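Local coordinates for protein prephenate dehydratase (Arthrobacter aurescens, PDB 3MWB) that probably catalyses the decarboxylating dehydration of prephenate to 3-phenylpyruvate in phenylalanine biosynthesis, and binds L-phenylalanine in its ACT domain, at residues T10-Q15 with T38-A43; A55-E60 with I185-P190; L23-G28 with R84-P89; G16-A21 with S62-V67. All coordinates share one frame; numbering follows the deposited sequence. Where two conformers were deposited one is given.

Interaction 1: T10-Q15 with T38-A43; sequences TFLGPQ and TNVNTA
N39 OD1, on the residue whose CA is touched by the CD1 methyl of L12, takes two bonds at the start of helix 40-48. T42 N reaches it at 2.8 Å, almost along the C=O axis (172°), which makes N39 the N-cap; T42 OG1 donates to the same oxygen at 2.9 Å from above the carbonyl plane. On the strand side of this cap L12 CD1 rests 3.4 Å from N39 CA, while L12 CD2 meets V40 CG2 at 4.2 Å. L12 reaches there because CG lies anti to its backbone N (chi1 -176°), bringing the branch nearer the helix than its CB alone would. One turn on, T10 OG1 donates to A43 O at 2.9 Å, again from above the carbonyl plane, 38° out of it. Where strand 8-12 runs into the following loop, a water donates to both G13 O and T38 O, each at 2.6 Å. Helix 40-48 is the crossover from strand 33-37 to strand 54-60, passing strand 8-12, and Y131 and A116 of the second subunit pack on T38 and N39. The chemistry is that of a helix seated on the strand through L12, with one hydroxyl and one water binding carbonyl oxygens.

Interaction 2: A55-E60 with I185-P190; sequences AMVPIE and ILVSRP
I185 is the apolar centre, set between V57 and I59. Its CG1 lies 3.8 Å from V57 CG2, and its CD1 meets I59 CD1 at 4.0 Å; a chi1 of 51° holds CG1 between the backbone N and the carbonyl carbon, on the side where V57 stands. V187 and A55 extend the same face, and V40 and L44 of helix 40-48 pack over it. On the reverse face the selenomethionine M56 crosses L186 at about a right angle; its CE is modelled 3.6 Å from L186 CD1, though the exact place of this methyl is doubtful. Bends at chi2 and chi3 fold the M56 chain back, and SE passes 3.6 Å from I185 O. The backbones between these faces are antiparallel. A55 and V187 form one hydrogen-bonded pair, and V57 and I185 a second, the latter with the straighter bonds: V57 N to I185 O at 3.0 Å (173°) and I185 N to V57 O at 2.8 Å (170°). M56 and L186, the non-hydrogen-bonded pair between them, turn their backbone groups to T10 and R84 of the flanking strands. Farther along, I59 and E60 both face R183 in a classic beta bulge. Strand 181-188 returns from the second lobe to enter this sheet antiparallel, as in type II periplasmic binding proteins. Backbone polarity is thus met by strand pairing within a centre of apolar side chains.

Interaction 3: L23-G28 with R84-P89; sequences LMQVPG and REALVP
V26 and P27 meet R84 by van der Waals packing. P27 CD sits 3.6 Å above one face of the guanidinium of R84, displaced toward its rim, and V26 CG1 lies 3.5 Å from R84 NE. The arginine leaves the strand extended, then turns at chi3 (-70°), which lays the flat group against the proline, while its CD still touches both methyls of the valine. With R84 cut back to an alanine, V26 and P27 would probably lose the flat group they pack on, opening a gap between loop and strand. Further van der Waals touches come from the amide of Q25, for which two conformers were modelled, so they remain provisional: in one, Q25 NE2 is 3.7 Å from A86 CB and Q25 OE1 is 3.4 Å from V88 CG2. The polar link is indirect, a water that accepts from L87 N at 2.7 Å and, in that same conformer, from Q25 NE2 at 3.2 Å. Inside the loop, V26 N bonds to L23 O at 3.0 Å, closing the type I turn that presents Q25 and V26 to the strand. R84, A86 and V88 point toward this turn; the intervening E85 is engaged by K201 and R183 through salt bridges. Strand 81-89 is the outermost strand of its sheet within the chain and leads directly to strand 93-96 of the second lobe, the interlobe crossing typical of the type II periplasmic-binding-protein fold.

Interaction 4: G16-A21 with S62-V67; sequences GTFTEA and SVEGGV
F18, at the start of helix 18-23, faces V63 in the loop before helix 67-73, with their CA atoms 7.0 Å apart. E64 bridges the interval: its OE2 accepts from F18 N at 3.2 Å (167°), met on the anti side of the carboxylate, and the same oxygen lies 3.2 Å from F18 CD1, at the ring edge and in its plane. The glutamate is folded at chi2 (-69°), and its carboxylate also packs on T17 CB and CG2. T137 OG1 is a second hydrogen-bond partner of OE2. As helix 137-143 belongs to the second lobe, E64 joins pieces of both lobes of the type II periplasmic-binding-protein fold, in whose interlobe cleft the active site of this enzyme probably lies, as in its relatives. F18 N, an amide of the first helical turn, and the T137 hydroxyl would probably lose their shared partner if a leucine stood in place of E64. T17 OG1 caps the helix through a weak bond from E20 N. V63 CG1 packs obliquely on the phenyl ring, 3.7 Å from F18 CD1. S62 OG accepts from E64 N at 3.2 Å, an ST turn that helps set the glutamate; a water donates to S62 OG at 2.7 Å and is hydrogen-bonded to T19 OG1 at 3.1 Å.

Overall arrangement
Interactions 1, 2 and 3 all build on one mixed sheet. Interaction 2 is its central, fully buried strand pairing; interaction 1, also buried, seats helix 40-48 beside it. Strand 8-12 of interaction 1 and strand 54-60 of interaction 2 are neighbours, joined by the backbone bond between T10 O and M56 N. Interaction 3 lies farther out and is only partly buried: strand 81-89 joins strand 181-188 through R84 O and L186 N, and a loop packs on it by arginine, proline and water. Interaction 4, buried but off the sheet, is the one where a carboxylate accepts across the segments; L12 and T19 connect it to interaction 1. Chemistry thus passes from peptide pairing at the centre to side-chain and water-mediated links around it.

Interaction 1: T10-Q15 with T38-A43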
loop_
_atom_site.group_PDB
_atom_site.type_symbol
_atom_site.label_atom_id
_atom_site.label_comp_id
_atom_site.label_asym_id
_atom_site.label_seq_id
_atom_site.Cartn_x
_atom_site.Cartn_y
_atom_site.Cartn_z
ATOM N N THR A 10 -4.475 -13.149 40.943
ATOM C CA THR A 10 -3.472 -14.153 40.747
ATOM C C THR A 10 -2.262 -13.494 40.065
ATOM O O THR A 10 -2.349 -12.373 39.572
ATOM C CB THR A 10 -3.976 -15.347 39.922
ATOM O OG1 THR A 10 -4.320 -14.918 38.599
ATOM C CG2 THR A 10 -5.212 -15.995 40.592
ATOM N N PHE A 11 -1.142 -14.200 40.066
ATOM C CA PHE A 11 0.078 -13.747 39.419
ATOM C C PHE A 11 0.973 -14.940 39.212
ATOM O O PHE A 11 0.772 -16.001 39.830
ATOM C CB PHE A 11 0.804 -12.665 40.229
ATOM C CG PHE A 11 1.285 -13.113 41.586
ATOM C CD1 PHE A 11 0.410 -13.177 42.668
ATOM C CD2 PHE A 11 2.620 -13.452 41.788
ATOM C CE1 PHE A 11 0.859 -13.566 43.910
ATOM C CE2 PHE A 11 3.079 -13.847 43.036
ATOM C CZ PHE A 11 2.201 -13.908 44.097
ATOM N N LEU A 12 1.955 -14.766 38.331
ATOM C CA LEU A 12 2.934 -15.796 38.071
ATOM C C LEU A 12 3.820 -15.921 39.312
ATOM O O LEU A 12 4.516 -14.983 39.683
ATOM C CB LEU A 12 3.770 -15.452 36.831
ATOM C CG LEU A 12 4.798 -16.495 36.366
ATOM C CD1 LEU A 12 4.144 -17.828 35.982
ATOM C CD2 LEU A 12 5.620 -15.962 35.191
ATOM N N GLY A 13 3.742 -17.071 39.969
ATOM C CA GLY A 13 4.480 -17.292 41.199
ATOM C C GLY A 13 5.873 -17.810 40.919
ATOM O O GLY A 13 6.287 -17.895 39.752
ATOM N N PRO A 14 6.604 -18.177 41.986
ATOM C CA PRO A 14 6.115 -18.156 43.363
ATOM C C PRO A 14 6.122 -16.749 43.994
ATOM O O PRO A 14 6.324 -15.762 43.304
ATOM C CB PRO A 14 7.083 -19.108 44.088
ATOM C CG PRO A 14 8.378 -19.043 43.265
ATOM C CD PRO A 14 8.034 -18.525 41.895
ATOM N N GLN A 15 5.878 -16.666 45.300
ATOM C CA GLN A 15 5.942 -15.383 45.993
ATOM C C GLN A 15 7.379 -14.832 45.961
ATOM O O GLN A 15 8.352 -15.591 45.869
ATOM C CB GLN A 15 5.366 -15.490 47.420
ATOM C CG GLN A 15 3.843 -15.760 47.433
ATOM C CD GLN A 15 3.189 -15.662 48.815
ATOM O OE1 GLN A 15 3.869 -15.624 49.842
ATOM N NE2 GLN A 15 1.851 -15.625 48.836
ATOM N N THR A 38 1.449 -21.394 39.496
ATOM C CA THR A 38 2.563 -22.128 38.896
ATOM C C THR A 38 3.021 -21.515 37.575
ATOM O O THR A 38 4.218 -21.378 37.327
ATOM C CB THR A 38 2.147 -23.593 38.598
ATOM O OG1 THR A 38 1.817 -24.268 39.818
ATOM C CG2 THR A 38 3.270 -24.334 37.921
ATOM N N ASN A 39 2.060 -21.200 36.709
ATOM C CA ASN A 39 2.379 -20.646 35.396
ATOM C C ASN A 39 1.366 -19.611 34.941
ATOM O O ASN A 39 0.348 -19.380 35.605
ATOM C CB ASN A 39 2.609 -21.768 34.349
ATOM C CG ASN A 39 1.435 -22.708 34.217
ATOM O OD1 ASN A 39 0.286 -22.304 34.332
ATOM N ND2 ASN A 39 1.722 -23.988 33.963
ATOM N N VAL A 40 1.671 -18.951 33.824
ATOM C CA VAL A 40 0.761 -17.974 33.267
ATOM C C VAL A 40 -0.630 -18.545 32.961
ATOM O O VAL A 40 -1.632 -17.884 33.266
ATOM C CB VAL A 40 1.390 -17.244 32.031
ATOM C CG1 VAL A 40 0.320 -16.621 31.159
ATOM C CG2 VAL A 40 2.385 -16.195 32.530
ATOM N N ASN A 41 -0.707 -19.738 32.365
ATOM C CA ASN A 41 -2.018 -20.281 32.041
ATOM C C ASN A 41 -2.866 -20.485 33.292
ATOM O O ASN A 41 -4.021 -20.083 33.314
ATOM C CB ASN A 41 -1.974 -21.569 31.218
ATOM C CG ASN A 41 -3.343 -21.884 30.588
ATOM O OD1 ASN A 41 -3.874 -21.087 29.788
ATOM N ND2 ASN A 41 -3.939 -23.013 30.978
ATOM N N THR A 42 -2.275 -21.075 34.331
ATOM C CA THR A 42 -2.958 -21.289 35.609
ATOM C C THR A 42 -3.439 -19.973 36.207
ATOM O O THR A 42 -4.557 -19.907 36.743
ATOM C CB THR A 42 -2.064 -22.059 36.600
ATOM O OG1 THR A 42 -1.810 -23.364 36.066
ATOM C CG2 THR A 42 -2.763 -22.236 37.951
ATOM N N ALA A 43 -2.615 -18.926 36.105
ATOM C CA ALA A 43 -3.024 -17.594 36.586
ATOM C C ALA A 43 -4.284 -17.125 35.867
ATOM O O ALA A 43 -5.247 -16.646 36.499
ATOM C CB ALA A 43 -1.886 -16.553 36.417
HETATM O O HOH W 1 6.262 -20.204 38.510
#

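Interaction 2: A55-E60 with I185-P190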
loop_
_atom_site.group_PDB
_atom_site.type_symbol
_atom_site.label_atom_id
_atom_site.label_comp_id
_atom_site.label_asym_id
_atom_site.label_seq_id
_atom_site.Cartn_x
_atom_site.Cartn_y
_atom_site.Cartn_z
ATOM N N ALA A 55 -5.433 -11.110 36.779
ATOM C CA ALA A 55 -4.187 -11.850 36.851
ATOM C C ALA A 55 -3.053 -10.949 36.374
ATOM O O ALA A 55 -3.184 -10.312 35.340
ATOM C CB ALA A 55 -4.267 -13.086 35.974
HETATM N N MSE A 56 -1.961 -10.896 37.134
HETATM C CA MSE A 56 -0.806 -10.084 36.794
HETATM C C MSE A 56 0.273 -10.953 36.149
HETATM O O MSE A 56 0.863 -11.820 36.806
HETATM C CB MSE A 56 -0.246 -9.382 38.032
HETATM C CG MSE A 56 0.887 -8.388 37.722
HETATM SE SE MSE A 56 0.274 -6.805 36.690
HETATM C CE MSE A 56 -0.597 -5.715 38.050
ATOM N N VAL A 57 0.526 -10.706 34.866
ATOM C CA VAL A 57 1.440 -11.543 34.103
ATOM C C VAL A 57 2.412 -10.696 33.300
ATOM O O VAL A 57 2.053 -9.597 32.868
ATOM C CB VAL A 57 0.670 -12.543 33.193
ATOM C CG1 VAL A 57 -0.157 -13.526 34.045
ATOM C CG2 VAL A 57 -0.239 -11.809 32.182
ATOM N N PRO A 58 3.648 -11.197 33.088
ATOM C CA PRO A 58 4.625 -10.405 32.344
ATOM C C PRO A 58 4.357 -10.481 30.847
ATOM O O PRO A 58 3.839 -11.493 30.355
ATOM C CB PRO A 58 5.948 -11.096 32.669
ATOM C CG PRO A 58 5.587 -12.543 32.861
ATOM C CD PRO A 58 4.151 -12.562 33.383
ATOM N N ILE A 59 4.723 -9.426 30.124
ATOM C CA ILE A 59 4.544 -9.417 28.672
ATOM C C ILE A 59 5.778 -8.965 27.905
ATOM O O ILE A 59 5.840 -9.155 26.694
ATOM C CB ILE A 59 3.291 -8.601 28.221
ATOM C CG1 ILE A 59 2.954 -8.960 26.753
ATOM C CG2 ILE A 59 3.511 -7.092 28.471
ATOM C CD1 ILE A 59 1.604 -8.521 26.203
ATOM N N GLU A 60 6.751 -8.372 28.597
ATOM C CA GLU A 60 8.042 -8.028 27.987
ATOM C C GLU A 60 9.162 -7.939 29.041
ATOM O O GLU A 60 8.983 -7.335 30.098
ATOM C CB GLU A 60 7.944 -6.716 27.182
ATOM C CG GLU A 60 9.237 -6.284 26.479
ATOM C CD GLU A 60 9.445 -6.866 25.061
ATOM O OE1 GLU A 60 8.528 -7.528 24.521
ATOM O OE2 GLU A 60 10.539 -6.640 24.466
ATOM N N ILE A 185 1.049 -6.980 32.402
ATOM C CA ILE A 185 -0.343 -6.644 32.131
ATOM C C ILE A 185 -1.244 -7.272 33.185
ATOM O O ILE A 185 -0.970 -8.357 33.706
ATOM C CB ILE A 185 -0.807 -7.034 30.677
ATOM C CG1 ILE A 185 -0.468 -8.500 30.366
ATOM C CG2 ILE A 185 -0.217 -6.067 29.656
ATOM C CD1 ILE A 185 -1.073 -9.044 29.080
ATOM N N LEU A 186 -2.301 -6.559 33.531
ATOM C CA LEU A 186 -3.297 -7.059 34.475
ATOM C C LEU A 186 -4.543 -7.393 33.668
ATOM O O LEU A 186 -5.105 -6.542 33.009
ATOM C CB LEU A 186 -3.626 -5.991 35.527
ATOM C CG LEU A 186 -4.494 -6.357 36.738
ATOM C CD1 LEU A 186 -3.799 -7.373 37.661
ATOM C CD2 LEU A 186 -4.837 -5.077 37.524
ATOM N N VAL A 187 -4.956 -8.645 33.717
ATOM C CA VAL A 187 -5.956 -9.142 32.797
ATOM C C VAL A 187 -7.221 -9.607 33.522
ATOM O O VAL A 187 -7.127 -10.375 34.455
ATOM C CB VAL A 187 -5.361 -10.296 31.974
ATOM C CG1 VAL A 187 -6.363 -10.778 30.965
ATOM C CG2 VAL A 187 -4.065 -9.818 31.269
ATOM N N SER A 188 -8.395 -9.155 33.084
ATOM C CA SER A 188 -9.656 -9.577 33.699
ATOM C C SER A 188 -10.598 -10.168 32.657
ATOM O O SER A 188 -10.283 -10.170 31.459
ATOM C CB SER A 188 -10.334 -8.391 34.385
ATOM O OG SER A 188 -9.486 -7.811 35.354
ATOM N N ARG A 189 -11.749 -10.660 33.109
ATOM C CA ARG A 189 -12.842 -11.018 32.212
ATOM C C ARG A 189 -13.388 -9.707 31.598
ATOM O O ARG A 189 -13.220 -8.646 32.198
ATOM C CB ARG A 189 -13.968 -11.739 32.984
ATOM C CG ARG A 189 -13.568 -13.104 33.576
ATOM C CD ARG A 189 -14.741 -13.820 34.285
ATOM N NE ARG A 189 -15.297 -13.087 35.436
ATOM C CZ ARG A 189 -14.724 -12.969 36.640
ATOM N NH1 ARG A 189 -13.543 -13.522 36.911
ATOM N NH2 ARG A 189 -15.335 -12.275 37.582
ATOM N N PRO A 190 -14.048 -9.778 30.411
ATOM C CA PRO A 190 -14.584 -8.565 29.774
ATOM C C PRO A 190 -15.664 -7.931 30.629
ATOM O O PRO A 190 -16.466 -8.636 31.220
ATOM C CB PRO A 190 -15.232 -9.091 28.479
ATOM C CG PRO A 190 -14.683 -10.421 28.261
ATOM C CD PRO A 190 -14.336 -10.983 29.609
#

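Interaction 3: L23-G28 with R84-P89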
loop_
_atom_site.group_PDB
_atom_site.type_symbol
_atom_site.label_atom_id
_atom_site.label_comp_id
_atom_site.label_asym_id
_atom_site.label_seq_id
_atom_site.Cartn_x
_atom_site.Cartn_y
_atom_site.Cartn_z
ATOM N N LEU A 23 2.786 -6.641 40.989
ATOM C CA LEU A 23 1.417 -6.645 41.506
ATOM C C LEU A 23 1.309 -5.734 42.714
ATOM O O LEU A 23 0.325 -5.010 42.877
ATOM C CB LEU A 23 1.005 -8.066 41.916
ATOM C CG LEU A 23 -0.423 -8.268 42.438
ATOM C CD1 LEU A 23 -1.476 -7.628 41.501
ATOM C CD2 LEU A 23 -0.695 -9.758 42.639
HETATM N N MSE A 24 2.342 -5.775 43.549
HETATM C CA MSE A 24 2.385 -5.017 44.806
HETATM C C MSE A 24 2.264 -3.508 44.610
HETATM O O MSE A 24 1.894 -2.781 45.542
HETATM C CB MSE A 24 3.664 -5.344 45.584
HETATM C CG MSE A 24 3.580 -6.632 46.380
HETATM SE SE MSE A 24 2.062 -6.582 47.594
HETATM C CE MSE A 24 0.714 -6.054 46.316
ATOM N N GLN A 25 2.574 -3.040 43.393
ATOM C CA GLN A 25 2.537 -1.606 43.043
ATOM C C GLN A 25 1.149 -1.129 42.589
ATOM O O GLN A 25 0.888 0.068 42.538
ATOM C CB GLN A 25 3.598 -1.255 41.975
ATOM C CG GLN A 25 3.108 -1.290 40.511
ATOM C CD GLN A 25 4.038 -0.579 39.535
ATOM O OE1 GLN A 25 5.257 -0.656 39.646
ATOM N NE2 GLN A 25 3.455 0.103 38.559
ATOM N N VAL A 26 0.266 -2.068 42.241
ATOM C CA VAL A 26 -1.105 -1.721 41.807
ATOM C C VAL A 26 -1.920 -1.231 42.999
ATOM O O VAL A 26 -1.913 -1.880 44.040
ATOM C CB VAL A 26 -1.831 -2.931 41.177
ATOM C CG1 VAL A 26 -3.175 -2.513 40.580
ATOM C CG2 VAL A 26 -0.948 -3.590 40.125
ATOM N N PRO A 27 -2.622 -0.082 42.863
ATOM C CA PRO A 27 -3.367 0.481 44.019
ATOM C C PRO A 27 -4.317 -0.537 44.663
ATOM O O PRO A 27 -4.989 -1.275 43.950
ATOM C CB PRO A 27 -4.167 1.630 43.400
ATOM C CG PRO A 27 -3.375 2.040 42.189
ATOM C CD PRO A 27 -2.715 0.783 41.667
ATOM N N GLY A 28 -4.340 -0.587 45.997
ATOM C CA GLY A 28 -5.183 -1.525 46.743
ATOM C C GLY A 28 -4.670 -2.959 46.856
ATOM O O GLY A 28 -5.218 -3.754 47.626
ATOM N N ARG A 84 -4.917 -2.835 32.878
ATOM C CA ARG A 84 -3.794 -2.050 33.375
ATOM C C ARG A 84 -2.502 -2.620 32.849
ATOM O O ARG A 84 -2.373 -3.838 32.671
ATOM C CB ARG A 84 -3.732 -2.065 34.888
ATOM C CG ARG A 84 -2.572 -1.244 35.465
ATOM C CD ARG A 84 -2.519 -1.358 36.985
ATOM N NE ARG A 84 -3.642 -0.669 37.589
ATOM C CZ ARG A 84 -3.614 0.600 37.986
ATOM N NH1 ARG A 84 -2.509 1.325 37.837
ATOM N NH2 ARG A 84 -4.696 1.140 38.519
ATOM N N GLU A 85 -1.540 -1.738 32.610
ATOM C CA GLU A 85 -0.199 -2.182 32.303
ATOM C C GLU A 85 0.733 -1.552 33.342
ATOM O O GLU A 85 0.414 -0.514 33.903
ATOM C CB GLU A 85 0.170 -1.827 30.852
ATOM C CG GLU A 85 0.360 -0.351 30.560
ATOM C CD GLU A 85 1.170 -0.100 29.278
ATOM O OE1 GLU A 85 1.458 -1.060 28.530
ATOM O OE2 GLU A 85 1.502 1.067 29.010
ATOM N N ALA A 86 1.848 -2.217 33.616
ATOM C CA ALA A 86 2.881 -1.689 34.513
ATOM C C ALA A 86 4.271 -1.831 33.903
ATOM O O ALA A 86 4.596 -2.845 33.265
ATOM C CB ALA A 86 2.827 -2.395 35.836
ATOM N N LEU A 87 5.091 -0.809 34.105
ATOM C CA LEU A 87 6.472 -0.851 33.671
ATOM C C LEU A 87 7.315 -0.721 34.927
ATOM O O LEU A 87 7.421 0.385 35.486
ATOM C CB LEU A 87 6.774 0.291 32.705
ATOM C CG LEU A 87 6.454 0.051 31.238
ATOM C CD1 LEU A 87 6.471 1.385 30.466
ATOM C CD2 LEU A 87 7.421 -0.953 30.622
ATOM N N VAL A 88 7.876 -1.846 35.377
ATOM C CA VAL A 88 8.574 -1.921 36.662
ATOM C C VAL A 88 10.091 -2.014 36.494
ATOM O O VAL A 88 10.576 -3.013 35.979
ATOM C CB VAL A 88 8.083 -3.131 37.505
ATOM C CG1 VAL A 88 8.791 -3.174 38.869
ATOM C CG2 VAL A 88 6.547 -3.091 37.680
ATOM N N PRO A 89 10.836 -0.975 36.948
ATOM C CA PRO A 89 12.315 -0.965 36.964
ATOM C C PRO A 89 12.900 -2.198 37.673
ATOM O O PRO A 89 12.412 -2.599 38.740
ATOM C CB PRO A 89 12.660 0.328 37.733
ATOM C CG PRO A 89 11.485 1.234 37.460
ATOM C CD PRO A 89 10.275 0.311 37.415
HETATM O O HOH W 2 4.118 1.234 35.656
#

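Interaction 4: G16-A21 with S62-V67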
loop_
_atom_site.group_PDB
_atom_site.type_symbol
_atom_site.label_atom_id
_atom_site.label_comp_id
_atom_site.label_asym_id
_atom_site.label_seq_id
_atom_site.Cartn_x
_atom_site.Cartn_y
_atom_site.Cartn_z
ATOM N N GLY A 16 7.513 -13.508 45.972
ATOM C CA GLY A 16 8.843 -12.882 46.055
ATOM C C GLY A 16 9.565 -12.657 44.738
ATOM O O GLY A 16 10.690 -12.105 44.711
ATOM N N THR A 17 8.930 -13.077 43.642
ATOM C CA THR A 17 9.447 -12.803 42.297
ATOM C C THR A 17 9.288 -11.327 41.931
ATOM O O THR A 17 8.609 -10.560 42.623
ATOM C CB THR A 17 8.697 -13.634 41.219
ATOM O OG1 THR A 17 7.284 -13.451 41.388
ATOM C CG2 THR A 17 9.014 -15.137 41.364
ATOM N N PHE A 18 9.910 -10.935 40.818
ATOM C CA PHE A 18 9.669 -9.624 40.240
ATOM C C PHE A 18 8.193 -9.433 39.877
ATOM O O PHE A 18 7.650 -8.340 40.015
ATOM C CB PHE A 18 10.586 -9.412 39.020
ATOM C CG PHE A 18 11.999 -9.145 39.401
ATOM C CD1 PHE A 18 12.869 -10.206 39.708
ATOM C CD2 PHE A 18 12.455 -7.833 39.532
ATOM C CE1 PHE A 18 14.192 -9.949 40.103
ATOM C CE2 PHE A 18 13.770 -7.566 39.922
ATOM C CZ PHE A 18 14.641 -8.630 40.200
ATOM N N THR A 19 7.540 -10.510 39.449
ATOM C CA THR A 19 6.102 -10.448 39.167
ATOM C C THR A 19 5.279 -10.018 40.392
ATOM O O THR A 19 4.462 -9.104 40.284
ATOM C CB THR A 19 5.582 -11.758 38.565
ATOM O OG1 THR A 19 6.474 -12.184 37.523
ATOM C CG2 THR A 19 4.202 -11.566 37.966
ATOM N N GLU A 20 5.484 -10.655 41.539
ATOM C CA GLU A 20 4.757 -10.236 42.741
ATOM C C GLU A 20 5.029 -8.763 43.073
ATOM O O GLU A 20 4.099 -7.987 43.303
ATOM C CB GLU A 20 5.071 -11.114 43.952
ATOM C CG GLU A 20 4.371 -10.595 45.204
ATOM C CD GLU A 20 4.199 -11.623 46.306
ATOM O OE1 GLU A 20 5.184 -12.292 46.699
ATOM O OE2 GLU A 20 3.057 -11.730 46.795
ATOM N N ALA A 21 6.312 -8.395 43.087
ATOM C CA ALA A 21 6.728 -7.007 43.328
ATOM C C ALA A 21 5.931 -6.022 42.479
ATOM O O ALA A 21 5.552 -4.966 42.956
ATOM C CB ALA A 21 8.239 -6.840 43.092
ATOM N N SER A 62 10.877 -10.142 31.049
ATOM C CA SER A 62 10.627 -10.777 32.333
ATOM C C SER A 62 11.888 -11.476 32.838
ATOM O O SER A 62 12.488 -12.311 32.140
ATOM C CB SER A 62 9.500 -11.796 32.217
ATOM O OG SER A 62 9.357 -12.511 33.431
ATOM N N VAL A 63 12.269 -11.137 34.066
ATOM C CA VAL A 63 13.442 -11.711 34.706
ATOM C C VAL A 63 13.169 -13.166 35.085
ATOM O O VAL A 63 14.097 -13.926 35.344
ATOM C CB VAL A 63 13.822 -10.875 35.948
ATOM C CG1 VAL A 63 14.721 -11.648 36.876
ATOM C CG2 VAL A 63 14.482 -9.606 35.509
ATOM N N GLU A 64 11.887 -13.528 35.086
ATOM C CA GLU A 64 11.414 -14.805 35.599
ATOM C C GLU A 64 10.918 -15.721 34.481
ATOM O O GLU A 64 10.479 -16.840 34.740
ATOM C CB GLU A 64 10.259 -14.562 36.584
ATOM C CG GLU A 64 10.552 -13.564 37.723
ATOM C CD GLU A 64 11.572 -14.055 38.774
ATOM O OE1 GLU A 64 12.118 -15.181 38.672
ATOM O OE2 GLU A 64 11.835 -13.281 39.729
ATOM N N GLY A 65 10.977 -15.245 33.242
ATOM C CA GLY A 65 10.321 -15.941 32.137
ATOM C C GLY A 65 8.825 -15.647 32.118
ATOM O O GLY A 65 8.356 -14.663 32.699
ATOM N N GLY A 66 8.070 -16.484 31.419
ATOM C CA GLY A 66 6.630 -16.276 31.300
ATOM C C GLY A 66 6.107 -15.480 30.105
ATOM O O GLY A 66 4.914 -15.531 29.831
ATOM N N VAL A 67 6.966 -14.756 29.387
ATOM C CA VAL A 67 6.494 -13.858 28.301
ATOM C C VAL A 67 5.793 -14.559 27.114
ATOM O O VAL A 67 4.671 -14.206 26.767
ATOM C CB VAL A 67 7.606 -12.871 27.831
ATOM C CG1 VAL A 67 7.321 -12.313 26.436
ATOM C CG2 VAL A 67 7.766 -11.743 28.849
HETATM O O HOH W 3 8.721 -11.148 35.707
#